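Local structure of putative MCP-type signal transduction protein (Campylobacter jejuni subsp. jejuni serotype O:2, 4WY9) at residues 37-49 / 61-74. The protein is a chemoreceptor of the methyl-accepting type whose periplasmic tandem-PAS domain takes part in ligand sensing for chemotaxis, probably by an indirect mechanism of recognition. Sequence-based numbering, arbitrary orientation.
Sequences LNKSISGTLTEMF and NITNIITNTFDNSA
Ile41 drives into helix 59-70 as a knob among Ile65, Ile66, Thr69 and Phe70. Its CB faces the hydroxyl and methyl of Thr69, with OG1 at 4.0 Å; CG1 meets Ile65 CG2, and the CG2 branch touches Phe70 CZ. CG1 stands anti to the backbone N (chi1 178°) and carries the tip across, where CD1 lies 3.7 Å from Ile66 CA and meets the edge of the Phe70 ring at CE2, 3.6 Å away. Thr69 CG2 covers one face of that ring. Ile65 returns the knob among Ile41, Thr44, Leu45 and Met48, its CD1 3.6 Å from Thr44 CG2. Met48, bent at chi3 (-74°), sets SD 3.5 Å from Ile62 CG1 and turns CE to Ile65 CD1 and Asn61 CB. Thr69 OG1 donates to Ile65 O (2.6 Å) and accepts from a water that one of two Ser40 conformers also binds, a tentative bridge. The two helical segments run nearly antiparallel (162°) on the sheet of the probably membrane-distal PAS-like (PDC) module, Leu45 and Ile62 both touching Leu81. Without direct hydrogen bonds between them, the hold is mainly van der Waals and depends on the fit of apolar branches, thioether and ring edge.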
ATOM      1  N   LEU A  37      -1.725  -3.846  12.933  1.00  9.61           N
ATOM      2  CA  LEU A  37      -3.115  -4.251  13.119  1.00 11.23           C
ATOM      3  C   LEU A  37      -3.345  -5.594  12.413  1.00 10.19           C
ATOM      4  O   LEU A  37      -4.015  -6.479  12.919  1.00 10.31           O
ATOM      5  CB  LEU A  37      -4.091  -3.188  12.629  1.00 13.06           C
ATOM      6  CG  LEU A  37      -4.152  -1.884  13.394  1.00 15.18           C
ATOM      7  CD1 LEU A  37      -5.296  -1.059  12.857  1.00 19.24           C
ATOM      8  CD2 LEU A  37      -4.330  -2.148  14.859  1.00 17.98           C
ATOM      9  N   ASN A  38      -2.843  -5.730  11.186  1.00  9.46           N
ATOM     10  CA  ASN A  38      -3.069  -6.964  10.437  1.00  9.12           C
ATOM     11  C   ASN A  38      -2.482  -8.129  11.184  1.00  9.52           C
ATOM     12  O   ASN A  38      -3.060  -9.216  11.210  1.00 10.32           O
ATOM     13  CB  ASN A  38      -2.453  -6.834   9.056  1.00 11.66           C
ATOM     14  CG  ASN A  38      -3.094  -7.677   7.990  1.00 17.00           C
ATOM     15  OD1 ASN A  38      -4.024  -8.376   8.193  1.00 25.54           O
ATOM     16  ND2 ASN A  38      -2.509  -7.596   6.844  1.00 17.04           N
ATOM     17  N   LYS A  39      -1.287  -7.955  11.741  1.00  9.73           N
ATOM     18  CA  LYS A  39      -0.639  -9.024  12.509  1.00 11.02           C
ATOM     19  C   LYS A  39      -1.447  -9.396  13.730  1.00 10.30           C
ATOM     20  O   LYS A  39      -1.552 -10.567  14.085  1.00 11.58           O
ATOM     21  CB  LYS A  39       0.785  -8.630  12.940  1.00 11.76           C
ATOM     22  CG  LYS A  39       1.821  -8.716  11.845  1.00 11.94           C
ATOM     23  CD  LYS A  39       3.181  -8.260  12.381  1.00 15.66           C
ATOM     24  CE  LYS A  39       4.274  -8.610  11.425  1.00 19.02           C
ATOM     25  NZ  LYS A  39       4.547 -10.089  11.323  1.00 22.63           N
ATOM     26  N   SER A  40      -2.035  -8.398  14.368  0.53 10.37           N
ATOM     27  CA  SER A  40      -2.844  -8.653  15.571  0.53 11.84           C
ATOM     28  C   SER A  40      -4.007  -9.565  15.186  0.53  9.40           C
ATOM     29  O   SER A  40      -4.238 -10.608  15.830  0.53  9.33           O
ATOM     30  CB  SER A  40      -3.351  -7.336  16.177  0.53 13.21           C
ATOM     31  OG  SER A  40      -4.175  -7.580  17.305  0.53 16.17           O
ATOM     32  N   ILE A  41      -4.742  -9.202  14.155  1.00  8.79           N
ATOM     33  CA  ILE A  41      -5.950  -9.938  13.787  1.00  9.76           C
ATOM     34  C   ILE A  41      -5.577 -11.315  13.230  1.00  7.83           C
ATOM     35  O   ILE A  41      -6.238 -12.307  13.515  1.00  8.21           O
ATOM     36  CB  ILE A  41      -6.869  -9.162  12.836  1.00 12.64           C
ATOM     37  CG1 ILE A  41      -8.080  -9.996  12.457  1.00 15.05           C
ATOM     38  CG2 ILE A  41      -6.159  -8.724  11.642  1.00 15.07           C
ATOM     39  CD1 ILE A  41      -9.271  -9.183  12.074  1.00 18.71           C
ATOM     40  N   SER A  42      -4.492 -11.410  12.453  1.00  7.46           N
ATOM     41  CA  SER A  42      -4.078 -12.702  11.942  1.00  7.74           C
ATOM     42  C   SER A  42      -3.724 -13.638  13.115  1.00  7.48           C
ATOM     43  O   SER A  42      -4.031 -14.824  13.088  1.00  8.89           O
ATOM     44  CB  SER A  42      -2.923 -12.603  10.943  1.00  9.35           C
ATOM     45  OG  SER A  42      -1.729 -12.181  11.565  1.00 11.95           O
ATOM     46  N   GLY A  43      -3.085 -13.105  14.149  1.00  8.13           N
ATOM     47  CA  GLY A  43      -2.758 -13.919  15.296  1.00  9.56           C
ATOM     48  C   GLY A  43      -3.998 -14.450  15.983  1.00  8.55           C
ATOM     49  O   GLY A  43      -4.102 -15.648  16.322  1.00  9.76           O
ATOM     50  N   THR A  44      -4.957 -13.574  16.196  1.00  8.47           N
ATOM     51  CA  THR A  44      -6.190 -13.947  16.876  1.00  8.42           C
ATOM     52  C   THR A  44      -6.990 -14.942  16.042  1.00  7.61           C
ATOM     53  O   THR A  44      -7.530 -15.931  16.590  1.00  8.17           O
ATOM     54  CB  THR A  44      -7.029 -12.687  17.200  1.00 10.34           C
ATOM     55  OG1 THR A  44      -6.257 -11.829  18.072  1.00 12.90           O
ATOM     56  CG2 THR A  44      -8.313 -13.042  17.860  1.00 12.63           C
ATOM     57  N   LEU A  45      -7.071 -14.733  14.740  1.00  7.01           N
ATOM     58  CA  LEU A  45      -7.817 -15.662  13.891  1.00  7.08           C
ATOM     59  C   LEU A  45      -7.129 -17.020  13.767  1.00  7.40           C
ATOM     60  O   LEU A  45      -7.782 -18.038  13.824  1.00  8.50           O
ATOM     61  CB  LEU A  45      -8.047 -15.028  12.511  1.00  7.50           C
ATOM     62  CG  LEU A  45      -9.038 -13.875  12.457  1.00  9.54           C
ATOM     63  CD1 LEU A  45      -9.100 -13.228  11.098  1.00 10.76           C
ATOM     64  CD2 LEU A  45     -10.432 -14.329  12.914  1.00 12.06           C
ATOM     65  N   THR A  46      -5.805 -17.046  13.649  1.00  6.61           N
ATOM     66  CA  THR A  46      -5.118 -18.331  13.594  1.00  6.92           C
ATOM     67  C   THR A  46      -5.302 -19.082  14.918  1.00  8.20           C
ATOM     68  O   THR A  46      -5.512 -20.293  14.924  1.00  9.83           O
ATOM     69  CB  THR A  46      -3.663 -18.169  13.206  1.00  7.74           C
ATOM     70  OG1 THR A  46      -3.620 -17.887  11.810  1.00  8.53           O
ATOM     71  CG2 THR A  46      -2.832 -19.405  13.494  1.00  9.72           C
ATOM     72  N   GLU A  47      -5.240 -18.397  16.053  1.00  7.91           N
ATOM     73  CA  GLU A  47      -5.486 -19.066  17.323  1.00  9.11           C
ATOM     74  C   GLU A  47      -6.894 -19.671  17.313  1.00  9.87           C
ATOM     75  O   GLU A  47      -7.096 -20.794  17.745  1.00 12.04           O
ATOM     76  CB  GLU A  47      -5.319 -18.099  18.482  1.00 12.54           C
ATOM     77  CG  GLU A  47      -5.562 -18.717  19.863  1.00 17.10           C
ATOM     78  CD  GLU A  47      -4.728 -19.989  20.127  1.00 24.04           C
ATOM     79  OE1 GLU A  47      -3.558 -20.105  19.663  1.00 28.06           O
ATOM     80  OE2 GLU A  47      -5.256 -20.911  20.838  1.00 30.69           O
ATOM     81  N   MET A  48      -7.875 -18.942  16.778  1.00  9.30           N
ATOM     82  CA  MET A  48      -9.237 -19.454  16.681  1.00  9.15           C
ATOM     83  C   MET A  48      -9.297 -20.682  15.796  1.00  8.89           C
ATOM     84  O   MET A  48      -9.912 -21.694  16.150  1.00 10.42           O
ATOM     85  CB  MET A  48     -10.187 -18.380  16.177  1.00  9.83           C
ATOM     86  CG  MET A  48     -11.576 -18.925  15.843  1.00 11.00           C
ATOM     87  SD  MET A  48     -12.612 -17.702  15.031  1.00 13.68           S
ATOM     88  CE  MET A  48     -12.994 -16.664  16.403  1.00 16.27           C
ATOM     89  N   PHE A  49      -8.728 -20.603  14.595  1.00  9.19           N
ATOM     90  CA  PHE A  49      -8.883 -21.686  13.621  1.00  9.74           C
ATOM     91  C   PHE A  49      -8.038 -22.887  14.002  1.00  9.81           C
ATOM     92  O   PHE A  49      -8.305 -24.012  13.586  1.00 13.06           O
ATOM     93  CB  PHE A  49      -8.578 -21.199  12.191  1.00 10.16           C
ATOM     94  CG  PHE A  49      -9.715 -20.491  11.522  1.00  8.87           C
ATOM     95  CD1 PHE A  49     -10.075 -19.193  11.865  1.00 11.42           C
ATOM     96  CD2 PHE A  49     -10.481 -21.129  10.549  1.00 11.31           C
ATOM     97  CE1 PHE A  49     -11.149 -18.552  11.261  1.00 11.74           C
ATOM     98  CE2 PHE A  49     -11.550 -20.481   9.944  1.00 10.71           C
ATOM     99  CZ  PHE A  49     -11.872 -19.193  10.287  1.00 11.89           C
ATOM    100  N   ASN A  61     -18.295 -14.477  16.190  1.00 10.17           N
ATOM    101  CA  ASN A  61     -17.000 -14.318  16.850  1.00 10.80           C
ATOM    102  C   ASN A  61     -15.986 -13.764  15.875  1.00 10.38           C
ATOM    103  O   ASN A  61     -15.206 -12.878  16.201  1.00 11.56           O
ATOM    104  CB  ASN A  61     -16.518 -15.612  17.438  1.00 12.10           C
ATOM    105  CG  ASN A  61     -17.180 -15.963  18.770  1.00 13.77           C
ATOM    106  OD1 ASN A  61     -17.959 -15.163  19.309  1.00 16.29           O
ATOM    107  ND2 ASN A  61     -16.891 -17.127  19.284  1.00 16.88           N
ATOM    108  N   ILE A  62     -15.993 -14.279  14.649  1.00  9.60           N
ATOM    109  CA  ILE A  62     -15.087 -13.783  13.615  1.00  9.83           C
ATOM    110  C   ILE A  62     -15.401 -12.325  13.281  1.00 10.74           C
ATOM    111  O   ILE A  62     -14.510 -11.498  13.156  1.00 11.55           O
ATOM    112  CB  ILE A  62     -15.159 -14.671  12.365  1.00  9.49           C
ATOM    113  CG1 ILE A  62     -14.624 -16.062  12.672  1.00 11.27           C
ATOM    114  CG2 ILE A  62     -14.408 -14.049  11.207  1.00  9.09           C
ATOM    115  CD1 ILE A  62     -14.824 -17.085  11.581  1.00 11.95           C
ATOM    116  N   THR A  63     -16.686 -12.016  13.074  1.00 11.34           N
ATOM    117  CA  THR A  63     -17.089 -10.669  12.755  1.00 13.44           C
ATOM    118  C   THR A  63     -16.619  -9.673  13.791  1.00 12.23           C
ATOM    119  O   THR A  63     -16.140  -8.597  13.462  1.00 14.36           O
ATOM    120  CB  THR A  63     -18.627 -10.546  12.623  1.00 13.24           C
ATOM    121  OG1 THR A  63     -19.071 -11.408  11.570  1.00 15.92           O
ATOM    122  CG2 THR A  63     -19.022  -9.131  12.343  1.00 15.89           C
ATOM    123  N   ASN A  64     -16.768 -10.019  15.061  1.00 12.65           N
ATOM    124  CA  ASN A  64     -16.432  -9.103  16.135  1.00 14.17           C
ATOM    125  C   ASN A  64     -14.957  -8.863  16.189  1.00 13.52           C
ATOM    126  O   ASN A  64     -14.531  -7.743  16.470  1.00 15.60           O
ATOM    127  CB  ASN A  64     -16.933  -9.654  17.460  1.00 18.07           C
ATOM    128  CG  ASN A  64     -18.416  -9.680  17.542  1.00 23.07           C
ATOM    129  OD1 ASN A  64     -19.124  -9.003  16.778  1.00 28.16           O
ATOM    130  ND2 ASN A  64     -18.917 -10.458  18.456  1.00 25.97           N
ATOM    131  N   ILE A  65     -14.148  -9.887  15.897  1.00 13.53           N
ATOM    132  CA  ILE A  65     -12.687  -9.694  15.848  1.00 13.43           C
ATOM    133  C   ILE A  65     -12.309  -8.700  14.753  1.00 13.17           C
ATOM    134  O   ILE A  65     -11.466  -7.813  14.960  1.00 14.73           O
ATOM    135  CB  ILE A  65     -11.972 -11.046  15.635  1.00 13.03           C
ATOM    136  CG1 ILE A  65     -12.114 -11.898  16.893  1.00 14.99           C
ATOM    137  CG2 ILE A  65     -10.541 -10.863  15.217  1.00 14.75           C
ATOM    138  CD1 ILE A  65     -11.743 -13.340  16.665  1.00 17.52           C
ATOM    139  N   ILE A  66     -12.943  -8.810  13.588  1.00 12.60           N
ATOM    140  CA  ILE A  66     -12.665  -7.870  12.513  1.00 12.99           C
ATOM    141  C   ILE A  66     -13.108  -6.465  12.850  1.00 13.56           C
ATOM    142  O   ILE A  66     -12.318  -5.496  12.734  1.00 14.90           O
ATOM    143  CB  ILE A  66     -13.356  -8.307  11.188  1.00 13.77           C
ATOM    144  CG1 ILE A  66     -12.852  -9.670  10.739  1.00 16.01           C
ATOM    145  CG2 ILE A  66     -13.135  -7.285  10.094  1.00 16.34           C
ATOM    146  CD1 ILE A  66     -13.683 -10.275   9.604  1.00 15.64           C
ATOM    147  N   THR A  67     -14.343  -6.302  13.290  1.00 15.11           N
ATOM    148  CA  THR A  67     -14.864  -4.966  13.483  1.00 17.52           C
ATOM    149  C   THR A  67     -14.219  -4.272  14.681  1.00 18.32           C
ATOM    150  O   THR A  67     -14.008  -3.066  14.641  1.00 19.22           O
ATOM    151  CB  THR A  67     -16.405  -4.926  13.601  1.00 20.01           C
ATOM    152  OG1 THR A  67     -16.820  -5.714  14.715  1.00 21.79           O
ATOM    153  CG2 THR A  67     -17.062  -5.504  12.387  1.00 21.14           C
ATOM    154  N   ASN A  68     -13.867  -5.021  15.724  1.00 16.47           N
ATOM    155  CA  ASN A  68     -13.175  -4.466  16.857  1.00 19.40           C
ATOM    156  C   ASN A  68     -11.762  -3.996  16.474  1.00 20.77           C
ATOM    157  O   ASN A  68     -11.268  -3.010  17.022  1.00 25.31           O
ATOM    158  CB  ASN A  68     -13.131  -5.462  18.024  1.00 22.42           C
ATOM    159  CG  ASN A  68     -14.482  -5.628  18.722  1.00 28.11           C
ATOM    160  OD1 ASN A  68     -15.343  -4.752  18.675  1.00 32.28           O
ATOM    161  ND2 ASN A  68     -14.673  -6.782  19.388  1.00 26.30           N
ATOM    162  N   THR A  69     -11.094  -4.716  15.607  1.00 20.06           N
ATOM    163  CA  THR A  69      -9.733  -4.432  15.210  1.00 20.98           C
ATOM    164  C   THR A  69      -9.669  -3.229  14.337  1.00 22.52           C
ATOM    165  O   THR A  69      -8.748  -2.426  14.438  1.00 23.28           O
ATOM    166  CB  THR A  69      -9.090  -5.629  14.458  1.00 20.03           C
ATOM    167  OG1 THR A  69      -9.068  -6.821  15.259  1.00 22.78           O
ATOM    168  CG2 THR A  69      -7.664  -5.305  13.981  1.00 22.81           C
ATOM    169  N   PHE A  70     -10.651  -3.100  13.430  1.00 26.39           N
ATOM    170  CA  PHE A  70     -10.634  -2.045  12.440  1.00 30.42           C
ATOM    171  C   PHE A  70     -11.602  -0.891  12.682  1.00 38.65           C
ATOM    172  O   PHE A  70     -11.831  -0.084  11.795  1.00 39.41           O
ATOM    173  CB  PHE A  70     -10.861  -2.663  11.086  1.00 37.11           C
ATOM    174  CG  PHE A  70      -9.830  -3.656  10.732  1.00 31.06           C
ATOM    175  CD1 PHE A  70      -8.573  -3.242  10.313  1.00 34.89           C
ATOM    176  CD2 PHE A  70     -10.075  -4.998  10.876  1.00 38.77           C
ATOM    177  CE1 PHE A  70      -7.590  -4.180  10.021  1.00 36.09           C
ATOM    178  CE2 PHE A  70      -9.113  -5.946  10.581  1.00 45.80           C
ATOM    179  CZ  PHE A  70      -7.869  -5.549  10.128  1.00 39.80           C
ATOM    180  N   ASP A  71     -12.111  -0.785  13.899  1.00 42.74           N
ATOM    181  CA  ASP A  71     -13.048   0.269  14.246  1.00 51.84           C
ATOM    182  C   ASP A  71     -12.372   1.655  14.318  1.00 56.72           C
ATOM    183  O   ASP A  71     -12.966   2.651  13.909  1.00 64.80           O
ATOM    184  CB  ASP A  71     -13.718  -0.070  15.584  1.00 50.31           C
ATOM    185  CG  ASP A  71     -15.086   0.535  15.732  1.00 65.91           C
ATOM    186  OD1 ASP A  71     -15.343   1.611  15.135  1.00 69.64           O
ATOM    187  OD2 ASP A  71     -15.911  -0.079  16.460  1.00 76.78           O
ATOM    188  N   ASN A  72     -11.125   1.705  14.781  1.00 55.05           N
ATOM    189  CA  ASN A  72     -10.480   2.962  15.259  1.00 57.66           C
ATOM    190  C   ASN A  72      -9.791   3.810  14.184  1.00 61.73           C
ATOM    191  O   ASN A  72      -8.590   4.006  14.216  1.00 55.54           O
ATOM    192  CB  ASN A  72      -9.476   2.596  16.377  1.00 59.36           C
ATOM    193  CG  ASN A  72      -8.737   3.797  16.963  1.00 64.16           C
ATOM    194  OD1 ASN A  72      -9.358   4.798  17.323  1.00 75.62           O
ATOM    195  ND2 ASN A  72      -7.401   3.684  17.093  1.00 57.10           N
ATOM    196  N   SER A  73     -10.549   4.333  13.230  1.00 61.53           N
ATOM    197  CA  SER A  73      -9.984   5.280  12.244  1.00 58.83           C
ATOM    198  C   SER A  73      -8.640   4.849  11.604  1.00 61.35           C
ATOM    199  O   SER A  73      -7.688   5.645  11.507  1.00 55.13           O
ATOM    200  CB  SER A  73      -9.847   6.674  12.872  1.00 53.92           C
ATOM    201  OG  SER A  73     -11.109   7.311  12.945  1.00 55.48           O
ATOM    202  N   ALA A  74      -8.570   3.599  11.140  1.00 57.71           N
ATOM    203  CA  ALA A  74      -7.347   3.132  10.517  1.00 54.59           C
ATOM    204  C   ALA A  74      -7.058   3.917   9.213  1.00 51.13           C
ATOM    205  O   ALA A  74      -7.881   4.662   8.702  1.00 50.40           O
ATOM    206  CB  ALA A  74      -7.390   1.592  10.297  1.00 55.42           C
TER
HETATM  207  O   HOH W   1      -6.732  -7.201  16.654  1.00 32.85           O